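PDB 2Y8Y: CSE3 from Thermus thermophilus, which cleaves CRISPR transcripts as an endoribonuclease of the Cas6/Cse3/CasE family, and remains bound to the processed crRNA as a monomer. Local coordinates for residues H30-K35 and S74-G79; V127-R132 and R198-G203; L193-R198 and G209-A214. One frame throughout, in Å; residues are numbered along the deposited sequence.

Contact 1: residues H30-K35 and S74-G79; sequences HRTLSK and SVLDEG. With nucleotides of chain B.
Helix 26-34 of the N-terminal ferredoxin-like half meets the loop between strands 62-67 and 81-89 on one flank and the bound RNA on another, near the probable active site: the side chain of Tyr-27, inferred to stabilise the transition state, lies about 9 Å from that of Thr-32. Toward the loop the direct contact is made by methyl groups. CG2 of Thr-32, anti to the backbone N, meets CD2 of Leu-76 at 3.7 Å, the two side chains crossing nearly at right angles, while the Thr-32 hydroxyl is hydrogen-bonded to Asp-22. Val-75 sets its two methyls against Lys-35, CG1 at 3.6 Å from Lys-35 O and CG2 at 3.8 Å from Lys-35 CB. The lysine runs on extended beyond CG, which takes NZ to a water 3.1 Å away; that water donates to Val-75 O at 2.7 Å and weakly to Asp-77 OD1. On the RNA flank, O2' of nucleotide A18 of chain B sits over the centre of the Arg-31 guanidinium face, and O5' of A18 approaches the edge of the His-30 ring, 3.2 Å from CD2. Ser-34 sets CB against the adenine and returns its OG to His-30 O at 2.8 Å, on the face of that carbonyl opposite the one used by Ser-34 N. Methyl packing and one water bridge thus join the loop to residues 30-35, with Lys-35 weakly linked to Asp-77 through that water, not directly ion-paired, whereas the RNA flank sets Arg-31 and His-30 against the sugar-phosphate backbone and Ser-34 CB against the base.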
loop_
_atom_site.group_PDB
_atom_site.type_symbol
_atom_site.label_atom_id
_atom_site.label_comp_id
_atom_site.label_asym_id
_atom_site.label_seq_id
_atom_site.Cartn_x
_atom_site.Cartn_y
_atom_site.Cartn_z
ATOM N N HIS A 30 -5.729 10.658 4.053
ATOM C CA HIS A 30 -5.645 10.853 2.609
ATOM C C HIS A 30 -5.626 12.338 2.242
ATOM O O HIS A 30 -4.841 12.761 1.389
ATOM C CB HIS A 30 -6.821 10.148 1.923
ATOM C CG HIS A 30 -6.921 10.405 0.453
ATOM N ND1 HIS A 30 -5.999 9.929 -0.458
ATOM C CD2 HIS A 30 -7.844 11.079 -0.270
ATOM C CE1 HIS A 30 -6.351 10.297 -1.674
ATOM N NE2 HIS A 30 -7.469 10.998 -1.590
ATOM N N ARG A 31 -6.500 13.116 2.869
ATOM C CA ARG A 31 -6.552 14.555 2.604
ATOM C C ARG A 31 -5.207 15.214 2.902
ATOM O O ARG A 31 -4.706 16.021 2.115
ATOM C CB ARG A 31 -7.665 15.225 3.410
ATOM C CG ARG A 31 -9.071 14.779 3.031
ATOM C CD ARG A 31 -10.120 15.401 3.946
ATOM N NE ARG A 31 -10.399 16.800 3.628
ATOM C CZ ARG A 31 -11.380 17.200 2.825
ATOM N NH1 ARG A 31 -12.175 16.308 2.253
ATOM N NH2 ARG A 31 -11.569 18.493 2.591
ATOM N N THR A 32 -4.620 14.861 4.042
ATOM C CA THR A 32 -3.327 15.418 4.431
ATOM C C THR A 32 -2.196 15.035 3.487
ATOM O O THR A 32 -1.483 15.899 2.972
ATOM C CB THR A 32 -2.946 14.997 5.853
ATOM O OG1 THR A 32 -3.865 15.578 6.778
ATOM C CG2 THR A 32 -1.532 15.463 6.188
ATOM N N LEU A 33 -2.039 13.738 3.240
ATOM C CA LEU A 33 -0.900 13.263 2.481
ATOM C C LEU A 33 -0.956 13.776 1.050
ATOM O O LEU A 33 0.075 14.067 0.440
ATOM C CB LEU A 33 -0.838 11.733 2.516
ATOM C CG LEU A 33 -0.689 11.130 3.916
ATOM C CD1 LEU A 33 -0.621 9.613 3.768
ATOM C CD2 LEU A 33 0.554 11.676 4.628
ATOM N N SER A 34 -2.167 13.876 0.510
ATOM C CA SER A 34 -2.350 14.322 -0.870
ATOM C C SER A 34 -1.782 15.718 -1.110
ATOM O O SER A 34 -1.401 16.057 -2.232
ATOM C CB SER A 34 -3.830 14.311 -1.261
ATOM O OG SER A 34 -4.330 12.989 -1.345
ATOM N N LYS A 35 -1.728 16.526 -0.056
ATOM C CA LYS A 35 -1.214 17.883 -0.174
ATOM C C LYS A 35 0.240 17.906 -0.625
ATOM O O LYS A 35 0.665 18.846 -1.292
ATOM C CB LYS A 35 -1.346 18.637 1.151
ATOM C CG LYS A 35 -2.780 18.836 1.612
ATOM C CD LYS A 35 -2.835 19.543 2.954
ATOM C CE LYS A 35 -4.248 19.559 3.507
ATOM N NZ LYS A 35 -4.333 20.303 4.796
ATOM N N SER A 74 6.691 20.175 3.264
ATOM C CA SER A 74 6.518 21.461 3.931
ATOM C C SER A 74 5.038 21.784 4.112
ATOM O O SER A 74 4.682 22.724 4.828
ATOM C CB SER A 74 7.209 22.594 3.160
ATOM O OG SER A 74 6.589 22.822 1.907
ATOM N N VAL A 75 4.183 20.990 3.465
ATOM C CA VAL A 75 2.736 21.174 3.559
ATOM C C VAL A 75 2.178 20.731 4.904
ATOM O O VAL A 75 1.076 21.125 5.282
ATOM C CB VAL A 75 1.982 20.414 2.443
ATOM C CG1 VAL A 75 2.420 20.919 1.077
ATOM C CG2 VAL A 75 2.196 18.901 2.564
ATOM N N LEU A 76 2.936 19.912 5.626
ATOM C CA LEU A 76 2.472 19.391 6.909
ATOM C C LEU A 76 2.438 20.469 7.979
ATOM O O LEU A 76 3.234 21.413 7.956
ATOM C CB LEU A 76 3.364 18.250 7.386
ATOM C CG LEU A 76 3.400 17.018 6.488
ATOM C CD1 LEU A 76 4.372 15.982 7.035
ATOM C CD2 LEU A 76 2.002 16.413 6.324
ATOM N N ASP A 77 1.524 20.315 8.929
ATOM C CA ASP A 77 1.456 21.229 10.062
ATOM C C ASP A 77 2.706 21.096 10.910
ATOM O O ASP A 77 3.292 20.018 10.997
ATOM C CB ASP A 77 0.243 20.916 10.945
ATOM C CG ASP A 77 -1.077 21.140 10.239
ATOM O OD1 ASP A 77 -1.078 21.665 9.107
ATOM O OD2 ASP A 77 -2.123 20.797 10.830
ATOM N N GLU A 78 3.109 22.184 11.557
ATOM C CA GLU A 78 4.197 22.094 12.517
ATOM C C GLU A 78 3.790 21.149 13.642
ATOM O O GLU A 78 2.660 21.193 14.123
ATOM C CB GLU A 78 4.556 23.476 13.074
ATOM C CG GLU A 78 5.150 24.416 12.038
ATOM C CD GLU A 78 6.351 23.816 11.328
ATOM O OE1 GLU A 78 7.012 22.933 11.915
ATOM O OE2 GLU A 78 6.631 24.222 10.180
ATOM N N GLY A 79 4.711 20.280 14.044
ATOM C CA GLY A 79 4.452 19.354 15.129
ATOM C C GLY A 79 3.659 18.121 14.734
ATOM O O GLY A 79 3.443 17.237 15.561
ATOM P P A B 18 -11.724 10.945 -1.561
ATOM O OP1 A B 18 -11.446 9.792 -0.687
ATOM O OP2 A B 18 -13.096 11.516 -1.577
ATOM O "O5'" A B 18 -10.660 12.094 -1.274
ATOM C "C5'" A B 18 -10.785 13.384 -1.853
ATOM C "C4'" A B 18 -9.964 14.396 -1.096
ATOM O "O4'" A B 18 -8.548 14.138 -1.296
ATOM C "C3'" A B 18 -10.123 15.845 -1.519
ATOM O "O3'" A B 18 -11.299 16.451 -1.015
ATOM C "C2'" A B 18 -8.838 16.472 -0.996
ATOM O "O2'" A B 18 -8.906 16.668 0.410
ATOM C "C1'" A B 18 -7.833 15.359 -1.283
ATOM N N9 A B 18 -7.191 15.542 -2.597
ATOM C C8 A B 18 -7.397 14.851 -3.766
ATOM N N7 A B 18 -6.662 15.281 -4.766
ATOM C C5 A B 18 -5.938 16.337 -4.221
ATOM C C6 A B 18 -4.976 17.220 -4.749
ATOM N N6 A B 18 -4.556 17.193 -6.017
ATOM N N1 A B 18 -4.450 18.147 -3.919
ATOM C C2 A B 18 -4.863 18.192 -2.647
ATOM N N3 A B 18 -5.756 17.416 -2.039
ATOM C C4 A B 18 -6.258 16.505 -2.886
HETATM O O HOH W 1 -1.540 20.775 5.936
#

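Contact 2: residues V127-R132 and R198-G203; sequences VAWLER and RGVGPG. With nucleotides of chain B.
Backbone angles with positive phi at Gly-199, Gly-201 and Gly-203 make the chain turn repeatedly as it leaves helix 189-198, and the middle of this glycine-rich segment passes the indole of Trp-129 on helix 123-136. With CG anti to the backbone N (chi1 178°), Trp-129 sends its six-membered ring out from the helix to the loop. At the ring edge, CZ2 lies 3.9 Å from Gly-201 CA, which sits in the ring plane. Val-200 brings CG1 to 4.0 Å from Trp-129 CH2, and Pro-202 CD stands 4.4 Å from CZ2 of the same tryptophan. Gly-201 leaves no side chain between its CA and the indole. Ala-105 and Pro-107 of strand 98-110 also pack on Trp-129, so the indole also joins the contact to that strand. One arginine of each segment reaches the RNA. Arg-132, bent at chi3 (62°), meets a phosphate oxygen in the plane of its guanidinium: NH1 donates to OP1 of G14 of chain B over 2.8 Å, nearly straight at 164°, with a weak second bond from NH2. Two nucleotides farther along the RNA, Arg-198 bends at chi2 and chi3 and gives OP1 of G16 of chain B a weak bond of 3.1 Å from NH1. Apolar packing of the indole therefore joins helix and loop, while Arg-132 and Arg-198 face the RNA backbone. Their positive charge probably favours binding through the phosphates of G14 and G16, and none of these bonds engages a base.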
loop_
_atom_site.group_PDB
_atom_site.type_symbol
_atom_site.label_atom_id
_atom_site.label_comp_id
_atom_site.label_asym_id
_atom_site.label_seq_id
_atom_site.Cartn_x
_atom_site.Cartn_y
_atom_site.Cartn_z
ATOM N N VAL A 127 -5.973 -15.482 0.434
ATOM C CA VAL A 127 -4.688 -15.956 -0.088
ATOM C C VAL A 127 -4.746 -16.206 -1.598
ATOM O O VAL A 127 -3.828 -15.827 -2.328
ATOM C CB VAL A 127 -4.201 -17.205 0.659
ATOM C CG1 VAL A 127 -2.982 -17.798 -0.039
ATOM C CG2 VAL A 127 -3.851 -16.835 2.096
ATOM N N ALA A 128 -5.828 -16.810 -2.079
ATOM C CA ALA A 128 -5.971 -17.044 -3.515
ATOM C C ALA A 128 -5.998 -15.724 -4.280
ATOM O O ALA A 128 -5.428 -15.608 -5.372
ATOM C CB ALA A 128 -7.229 -17.874 -3.807
ATOM N N TRP A 129 -6.676 -14.735 -3.711
ATOM C CA TRP A 129 -6.728 -13.414 -4.304
ATOM C C TRP A 129 -5.309 -12.847 -4.413
ATOM O O TRP A 129 -4.900 -12.364 -5.475
ATOM C CB TRP A 129 -7.614 -12.497 -3.456
ATOM C CG TRP A 129 -7.701 -11.063 -3.945
ATOM C CD1 TRP A 129 -8.594 -10.577 -4.851
ATOM C CD2 TRP A 129 -6.897 -9.947 -3.539
ATOM N NE1 TRP A 129 -8.400 -9.232 -5.042
ATOM C CE2 TRP A 129 -7.363 -8.816 -4.241
ATOM C CE3 TRP A 129 -5.814 -9.794 -2.658
ATOM C CZ2 TRP A 129 -6.795 -7.548 -4.099
ATOM C CZ3 TRP A 129 -5.248 -8.518 -2.506
ATOM C CH2 TRP A 129 -5.743 -7.418 -3.228
ATOM N N LEU A 130 -4.549 -12.901 -3.324
ATOM C CA LEU A 130 -3.179 -12.385 -3.348
ATOM C C LEU A 130 -2.378 -13.097 -4.435
ATOM O O LEU A 130 -1.657 -12.455 -5.197
ATOM C CB LEU A 130 -2.507 -12.595 -1.995
ATOM C CG LEU A 130 -1.043 -12.161 -1.950
ATOM C CD1 LEU A 130 -0.902 -10.635 -2.058
ATOM C CD2 LEU A 130 -0.481 -12.671 -0.660
ATOM N N GLU A 131 -2.497 -14.421 -4.510
ATOM C CA GLU A 131 -1.738 -15.170 -5.512
ATOM C C GLU A 131 -2.088 -14.714 -6.918
ATOM O O GLU A 131 -1.199 -14.537 -7.769
ATOM C CB GLU A 131 -1.972 -16.674 -5.370
ATOM C CG GLU A 131 -1.340 -17.246 -4.121
ATOM C CD GLU A 131 -1.797 -18.661 -3.818
ATOM O OE1 GLU A 131 -2.874 -19.060 -4.310
ATOM O OE2 GLU A 131 -1.087 -19.359 -3.060
ATOM N N ARG A 132 -3.376 -14.543 -7.186
ATOM C CA ARG A 132 -3.816 -14.116 -8.507
ATOM C C ARG A 132 -3.332 -12.695 -8.826
ATOM O O ARG A 132 -2.863 -12.434 -9.931
ATOM C CB ARG A 132 -5.348 -14.192 -8.612
ATOM C CG ARG A 132 -5.880 -13.876 -9.992
ATOM C CD ARG A 132 -7.408 -13.919 -10.058
ATOM N NE ARG A 132 -8.034 -12.933 -9.177
ATOM C CZ ARG A 132 -8.057 -11.624 -9.412
ATOM N NH1 ARG A 132 -7.492 -11.122 -10.503
ATOM N NH2 ARG A 132 -8.651 -10.809 -8.554
ATOM N N ARG A 198 1.671 1.032 -9.160
ATOM C CA ARG A 198 0.218 1.185 -9.144
ATOM C C ARG A 198 -0.379 0.841 -7.801
ATOM O O ARG A 198 -1.381 1.430 -7.397
ATOM C CB ARG A 198 -0.418 0.273 -10.197
ATOM C CG ARG A 198 -1.958 0.150 -10.095
ATOM C CD ARG A 198 -2.691 1.501 -10.255
ATOM N NE ARG A 198 -2.381 2.106 -11.548
ATOM C CZ ARG A 198 -2.455 3.408 -11.807
ATOM N NH1 ARG A 198 -2.838 4.260 -10.865
ATOM N NH2 ARG A 198 -2.135 3.861 -13.011
ATOM N N GLY A 199 0.229 -0.105 -7.101
ATOM C CA GLY A 199 -0.407 -0.660 -5.919
ATOM C C GLY A 199 -1.312 -1.818 -6.295
ATOM O O GLY A 199 -1.547 -2.087 -7.478
ATOM N N VAL A 200 -1.811 -2.504 -5.276
ATOM C CA VAL A 200 -2.571 -3.745 -5.462
ATOM C C VAL A 200 -3.919 -3.732 -4.733
ATOM O O VAL A 200 -3.985 -3.835 -3.500
ATOM C CB VAL A 200 -1.755 -4.954 -4.981
ATOM C CG1 VAL A 200 -2.530 -6.246 -5.223
ATOM C CG2 VAL A 200 -0.413 -5.003 -5.707
ATOM N N GLY A 201 -4.996 -3.643 -5.508
ATOM C CA GLY A 201 -6.340 -3.789 -4.960
ATOM C C GLY A 201 -6.978 -2.479 -4.522
ATOM O O GLY A 201 -6.352 -1.417 -4.564
ATOM N N PRO A 202 -8.238 -2.539 -4.089
ATOM C CA PRO A 202 -8.994 -1.345 -3.720
ATOM C C PRO A 202 -8.540 -0.726 -2.398
ATOM O O PRO A 202 -7.718 -1.297 -1.679
ATOM C CB PRO A 202 -10.450 -1.840 -3.654
ATOM C CG PRO A 202 -10.384 -3.327 -3.586
ATOM C CD PRO A 202 -9.016 -3.787 -3.985
ATOM N N GLY A 203 -9.072 0.453 -2.097
ATOM C CA GLY A 203 -8.732 1.142 -0.861
ATOM C C GLY A 203 -7.435 1.930 -0.893
ATOM O O GLY A 203 -6.884 2.240 0.164
ATOM P P G B 14 -8.815 -7.796 -10.979
ATOM O OP1 G B 14 -7.534 -8.322 -10.469
ATOM O OP2 G B 14 -9.945 -7.640 -10.031
ATOM O "O5'" G B 14 -8.592 -6.431 -11.746
ATOM C "C5'" G B 14 -7.602 -6.333 -12.759
ATOM C "C4'" G B 14 -7.736 -5.054 -13.534
ATOM O "O4'" G B 14 -9.016 -5.010 -14.222
ATOM C "C3'" G B 14 -7.743 -3.783 -12.720
ATOM O "O3'" G B 14 -6.460 -3.415 -12.264
ATOM C "C2'" G B 14 -8.352 -2.800 -13.701
ATOM O "O2'" G B 14 -7.420 -2.466 -14.725
ATOM C "C1'" G B 14 -9.456 -3.669 -14.305
ATOM N N9 G B 14 -10.693 -3.534 -13.525
ATOM C C8 G B 14 -11.199 -4.359 -12.541
ATOM N N7 G B 14 -12.285 -3.870 -12.007
ATOM C C5 G B 14 -12.478 -2.647 -12.640
ATOM C C6 G B 14 -13.485 -1.660 -12.468
ATOM O O6 G B 14 -14.445 -1.664 -11.689
ATOM N N1 G B 14 -13.287 -0.570 -13.311
ATOM C C2 G B 14 -12.249 -0.448 -14.214
ATOM N N2 G B 14 -12.222 0.671 -14.951
ATOM N N3 G B 14 -11.310 -1.365 -14.389
ATOM C C4 G B 14 -11.488 -2.424 -13.571
ATOM P P G B 15 -6.292 -2.621 -10.879
ATOM O OP1 G B 15 -4.832 -2.474 -10.652
ATOM O OP2 G B 15 -7.101 -3.308 -9.847
ATOM O "O5'" G B 15 -6.942 -1.205 -11.184
ATOM C "C5'" G B 15 -6.313 -0.303 -12.072
ATOM C "C4'" G B 15 -7.157 0.919 -12.306
ATOM O "O4'" G B 15 -8.467 0.546 -12.814
ATOM C "C3'" G B 15 -7.499 1.747 -11.090
ATOM O "O3'" G B 15 -6.408 2.494 -10.594
ATOM C "C2'" G B 15 -8.631 2.598 -11.637
ATOM O "O2'" G B 15 -8.134 3.554 -12.558
ATOM C "C1'" G B 15 -9.410 1.536 -12.421
ATOM N N9 G B 15 -10.429 0.912 -11.561
ATOM C C8 G B 15 -10.407 -0.294 -10.902
ATOM N N7 G B 15 -11.465 -0.470 -10.153
ATOM C C5 G B 15 -12.198 0.693 -10.306
ATOM C C6 G B 15 -13.434 1.083 -9.738
ATOM O O6 G B 15 -14.147 0.454 -8.962
ATOM N N1 G B 15 -13.821 2.357 -10.160
ATOM C C2 G B 15 -13.099 3.156 -11.010
ATOM N N2 G B 15 -13.634 4.356 -11.298
ATOM N N3 G B 15 -11.953 2.802 -11.558
ATOM C C4 G B 15 -11.564 1.564 -11.153
ATOM P P G B 16 -6.372 2.963 -9.054
ATOM O OP1 G B 16 -5.040 3.574 -8.836
ATOM O OP2 G B 16 -6.783 1.805 -8.208
ATOM O "O5'" G B 16 -7.505 4.070 -8.986
ATOM C "C5'" G B 16 -7.376 5.294 -9.688
ATOM C "C4'" G B 16 -8.592 6.164 -9.495
ATOM O "O4'" G B 16 -9.783 5.464 -9.937
ATOM C "C3'" G B 16 -8.924 6.556 -8.063
ATOM O "O3'" G B 16 -8.102 7.596 -7.577
ATOM C "C2'" G B 16 -10.390 6.942 -8.179
ATOM O "O2'" G B 16 -10.524 8.211 -8.800
ATOM C "C1'" G B 16 -10.891 5.876 -9.147
ATOM N N9 G B 16 -11.420 4.710 -8.420
ATOM C C8 G B 16 -10.820 3.490 -8.199
ATOM N N7 G B 16 -11.576 2.698 -7.485
ATOM C C5 G B 16 -12.719 3.443 -7.208
ATOM C C6 G B 16 -13.883 3.103 -6.472
ATOM O O6 G B 16 -14.158 2.041 -5.893
ATOM N N1 G B 16 -14.793 4.149 -6.446
ATOM C C2 G B 16 -14.616 5.365 -7.061
ATOM N N2 G B 16 -15.616 6.256 -6.927
ATOM N N3 G B 16 -13.530 5.693 -7.749
ATOM C C4 G B 16 -12.634 4.688 -7.784
#

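Contact 3: residues L193-R198 and G209-A214; sequences LATLRR and GLLSVA. With nucleotides of chain B.
Apolar contacts carry most of the meeting between Leu-196 of helix 189-198 and the side chains of Leu-211 and Val-213 on strand 211-214. CD2 of Leu-196 meets both residues, lying 3.9 Å from Leu-211 CD2 and 4.0 Å from Val-213 CG2, while Leu-196 CD1 adds a second contact to Val-213 CG2. Leu-211 points its side chain at the helix and also takes Thr-195 CG2 against CD2, at 4.1 Å. The threonine presents this methyl because CG2 lies anti to the backbone N, and its hydroxyl is hydrogen-bonded to Gly-137 O. Phe-139 of strand 139-144 touches Thr-195, Leu-196 and Leu-211 and extends the same core. A methyl-carbonyl contact stands apart from these, Leu-196 CD2 lying 3.6 Å from Leu-211 O. The polar link is a single water, which accepts from Leu-211 N and donates to Leu-196 O, each over 2.8 Å; the Leu-196 carbonyl also accepts from Gln-66. Helix and strand axes approach to 8.3 Å, their directions 128° apart. Helix 189-198 connects strands 173-186 and 211-214, which lie on either side of 98-110: the split beta-alpha-beta unit of a ferredoxin-like fold.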
loop_
_atom_site.group_PDB
_atom_site.type_symbol
_atom_site.label_atom_id
_atom_site.label_comp_id
_atom_site.label_asym_id
_atom_site.label_seq_id
_atom_site.Cartn_x
_atom_site.Cartn_y
_atom_site.Cartn_z
ATOM N N LEU A 193 7.302 -4.034 -12.042
ATOM C CA LEU A 193 7.539 -2.625 -11.741
ATOM C C LEU A 193 6.233 -1.826 -11.796
ATOM O O LEU A 193 5.935 -1.015 -10.907
ATOM C CB LEU A 193 8.563 -2.038 -12.709
ATOM C CG LEU A 193 8.853 -0.558 -12.467
ATOM C CD1 LEU A 193 9.419 -0.330 -11.080
ATOM C CD2 LEU A 193 9.810 -0.076 -13.538
ATOM N N ALA A 194 5.432 -2.080 -12.827
ATOM C CA ALA A 194 4.140 -1.399 -12.939
ATOM C C ALA A 194 3.258 -1.694 -11.731
ATOM O O ALA A 194 2.567 -0.808 -11.217
ATOM C CB ALA A 194 3.438 -1.787 -14.226
ATOM N N THR A 195 3.282 -2.943 -11.268
ATOM C CA THR A 195 2.521 -3.317 -10.080
ATOM C C THR A 195 2.977 -2.532 -8.843
ATOM O O THR A 195 2.139 -2.033 -8.079
ATOM C CB THR A 195 2.631 -4.827 -9.835
ATOM O OG1 THR A 195 2.072 -5.511 -10.957
ATOM C CG2 THR A 195 1.900 -5.245 -8.559
ATOM N N LEU A 196 4.287 -2.410 -8.634
ATOM C CA LEU A 196 4.772 -1.625 -7.494
ATOM C C LEU A 196 4.325 -0.172 -7.580
ATOM O O LEU A 196 3.979 0.435 -6.581
ATOM C CB LEU A 196 6.297 -1.687 -7.386
ATOM C CG LEU A 196 6.943 -3.037 -7.116
ATOM C CD1 LEU A 196 8.444 -2.842 -7.034
ATOM C CD2 LEU A 196 6.446 -3.622 -5.795
ATOM N N ARG A 197 4.365 0.400 -8.780
ATOM C CA ARG A 197 3.988 1.798 -8.956
ATOM C C ARG A 197 2.479 2.032 -8.816
ATOM O O ARG A 197 2.055 3.120 -8.457
ATOM C CB ARG A 197 4.468 2.308 -10.322
ATOM C CG ARG A 197 5.990 2.301 -10.457
ATOM C CD ARG A 197 6.451 2.626 -11.887
ATOM N NE ARG A 197 6.026 3.957 -12.304
ATOM C CZ ARG A 197 6.659 5.088 -11.997
ATOM N NH1 ARG A 197 7.767 5.068 -11.261
ATOM N NH2 ARG A 197 6.169 6.236 -12.424
ATOM N N ARG A 198 1.671 1.032 -9.160
ATOM C CA ARG A 198 0.218 1.185 -9.144
ATOM C C ARG A 198 -0.379 0.841 -7.801
ATOM O O ARG A 198 -1.381 1.430 -7.397
ATOM C CB ARG A 198 -0.418 0.273 -10.197
ATOM C CG ARG A 198 -1.958 0.150 -10.095
ATOM C CD ARG A 198 -2.691 1.501 -10.255
ATOM N NE ARG A 198 -2.381 2.106 -11.548
ATOM C CZ ARG A 198 -2.455 3.408 -11.807
ATOM N NH1 ARG A 198 -2.838 4.260 -10.865
ATOM N NH2 ARG A 198 -2.135 3.861 -13.011
ATOM N N GLY A 209 -3.192 -1.246 -0.295
ATOM C CA GLY A 209 -2.704 -1.452 -1.641
ATOM C C GLY A 209 -1.224 -1.211 -1.861
ATOM O O GLY A 209 -0.727 -1.480 -2.953
ATOM N N LEU A 210 -0.501 -0.731 -0.848
ATOM C CA LEU A 210 0.938 -0.521 -1.035
ATOM C C LEU A 210 1.693 -1.845 -0.943
ATOM O O LEU A 210 1.834 -2.422 0.149
ATOM C CB LEU A 210 1.489 0.478 -0.013
ATOM C CG LEU A 210 3.010 0.724 -0.059
ATOM C CD1 LEU A 210 3.470 1.155 -1.442
ATOM C CD2 LEU A 210 3.383 1.771 1.000
ATOM N N LEU A 211 2.162 -2.342 -2.081
ATOM C CA LEU A 211 2.995 -3.540 -2.063
ATOM C C LEU A 211 4.424 -3.082 -1.857
ATOM O O LEU A 211 4.989 -2.370 -2.699
ATOM C CB LEU A 211 2.865 -4.334 -3.365
ATOM C CG LEU A 211 3.790 -5.539 -3.526
ATOM C CD1 LEU A 211 3.538 -6.594 -2.460
ATOM C CD2 LEU A 211 3.583 -6.162 -4.886
ATOM N N SER A 212 4.978 -3.452 -0.712
ATOM C CA SER A 212 6.366 -3.161 -0.382
ATOM C C SER A 212 7.208 -4.409 -0.578
ATOM O O SER A 212 6.835 -5.487 -0.106
ATOM C CB SER A 212 6.486 -2.719 1.081
ATOM O OG SER A 212 5.708 -1.567 1.354
ATOM N N VAL A 213 8.353 -4.280 -1.248
ATOM C CA VAL A 213 9.250 -5.419 -1.424
ATOM C C VAL A 213 10.655 -5.032 -1.024
ATOM O O VAL A 213 11.039 -3.863 -1.118
ATOM C CB VAL A 213 9.280 -5.954 -2.874
ATOM C CG1 VAL A 213 7.928 -6.525 -3.260
ATOM C CG2 VAL A 213 9.721 -4.871 -3.873
ATOM N N ALA A 214 11.413 -6.027 -0.574
ATOM C CA ALA A 214 12.814 -5.826 -0.215
ATOM C C ALA A 214 13.524 -7.171 -0.186
ATOM O O ALA A 214 12.908 -8.187 0.061
ATOM C CB ALA A 214 12.908 -5.134 1.133
ATOM P P G B 15 -6.292 -2.621 -10.879
ATOM O OP1 G B 15 -4.832 -2.474 -10.652
ATOM O OP2 G B 15 -7.101 -3.308 -9.847
ATOM O "O5'" G B 15 -6.942 -1.205 -11.184
ATOM C "C5'" G B 15 -6.313 -0.303 -12.072
ATOM C "C4'" G B 15 -7.157 0.919 -12.306
ATOM O "O4'" G B 15 -8.467 0.546 -12.814
ATOM C "C3'" G B 15 -7.499 1.747 -11.090
ATOM O "O3'" G B 15 -6.408 2.494 -10.594
ATOM C "C2'" G B 15 -8.631 2.598 -11.637
ATOM O "O2'" G B 15 -8.134 3.554 -12.558
ATOM C "C1'" G B 15 -9.410 1.536 -12.421
ATOM N N9 G B 15 -10.429 0.912 -11.561
ATOM C C8 G B 15 -10.407 -0.294 -10.902
ATOM N N7 G B 15 -11.465 -0.470 -10.153
ATOM C C5 G B 15 -12.198 0.693 -10.306
ATOM C C6 G B 15 -13.434 1.083 -9.738
ATOM O O6 G B 15 -14.147 0.454 -8.962
ATOM N N1 G B 15 -13.821 2.357 -10.160
ATOM C C2 G B 15 -13.099 3.156 -11.010
ATOM N N2 G B 15 -13.634 4.356 -11.298
ATOM N N3 G B 15 -11.953 2.802 -11.558
ATOM C C4 G B 15 -11.564 1.564 -11.153
ATOM P P G B 16 -6.372 2.963 -9.054
ATOM O OP1 G B 16 -5.040 3.574 -8.836
ATOM O OP2 G B 16 -6.783 1.805 -8.208
ATOM O "O5'" G B 16 -7.505 4.070 -8.986
ATOM C "C5'" G B 16 -7.376 5.294 -9.688
ATOM C "C4'" G B 16 -8.592 6.164 -9.495
ATOM O "O4'" G B 16 -9.783 5.464 -9.937
ATOM C "C3'" G B 16 -8.924 6.556 -8.063
ATOM O "O3'" G B 16 -8.102 7.596 -7.577
ATOM C "C2'" G B 16 -10.390 6.942 -8.179
ATOM O "O2'" G B 16 -10.524 8.211 -8.800
ATOM C "C1'" G B 16 -10.891 5.876 -9.147
ATOM N N9 G B 16 -11.420 4.710 -8.420
ATOM C C8 G B 16 -10.820 3.490 -8.199
ATOM N N7 G B 16 -11.576 2.698 -7.485
ATOM C C5 G B 16 -12.719 3.443 -7.208
ATOM C C6 G B 16 -13.883 3.103 -6.472
ATOM O O6 G B 16 -14.158 2.041 -5.893
ATOM N N1 G B 16 -14.793 4.149 -6.446
ATOM C C2 G B 16 -14.616 5.365 -7.061
ATOM N N2 G B 16 -15.616 6.256 -6.927
ATOM N N3 G B 16 -13.530 5.693 -7.749
ATOM C C4 G B 16 -12.634 4.688 -7.784
HETATM O O HOH W 2 2.977 -1.075 -4.441
#

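From the N terminus, contact 1 comes first: it closes the loop from helix 26-34 across strands 49-52 and 62-67 to residues 74-79, entirely ahead of the other two. Contact 2 then ties helix 123-136, past strands of the second sheet, to the loop after helix 189-198. Contact 3 opens at 193-198 before contact 2 has closed and ties helix 189-198 to strand 211-214 of the second sheet, so the two cross; they share Arg-198. They also touch directly, Val-200 N probably bonding to Gly-209 O at 2.8 Å. Contacts 1 and 2 lie on opposite sides of the chain's centre, 28 Å apart between centres, yet segments of both reach the same RNA.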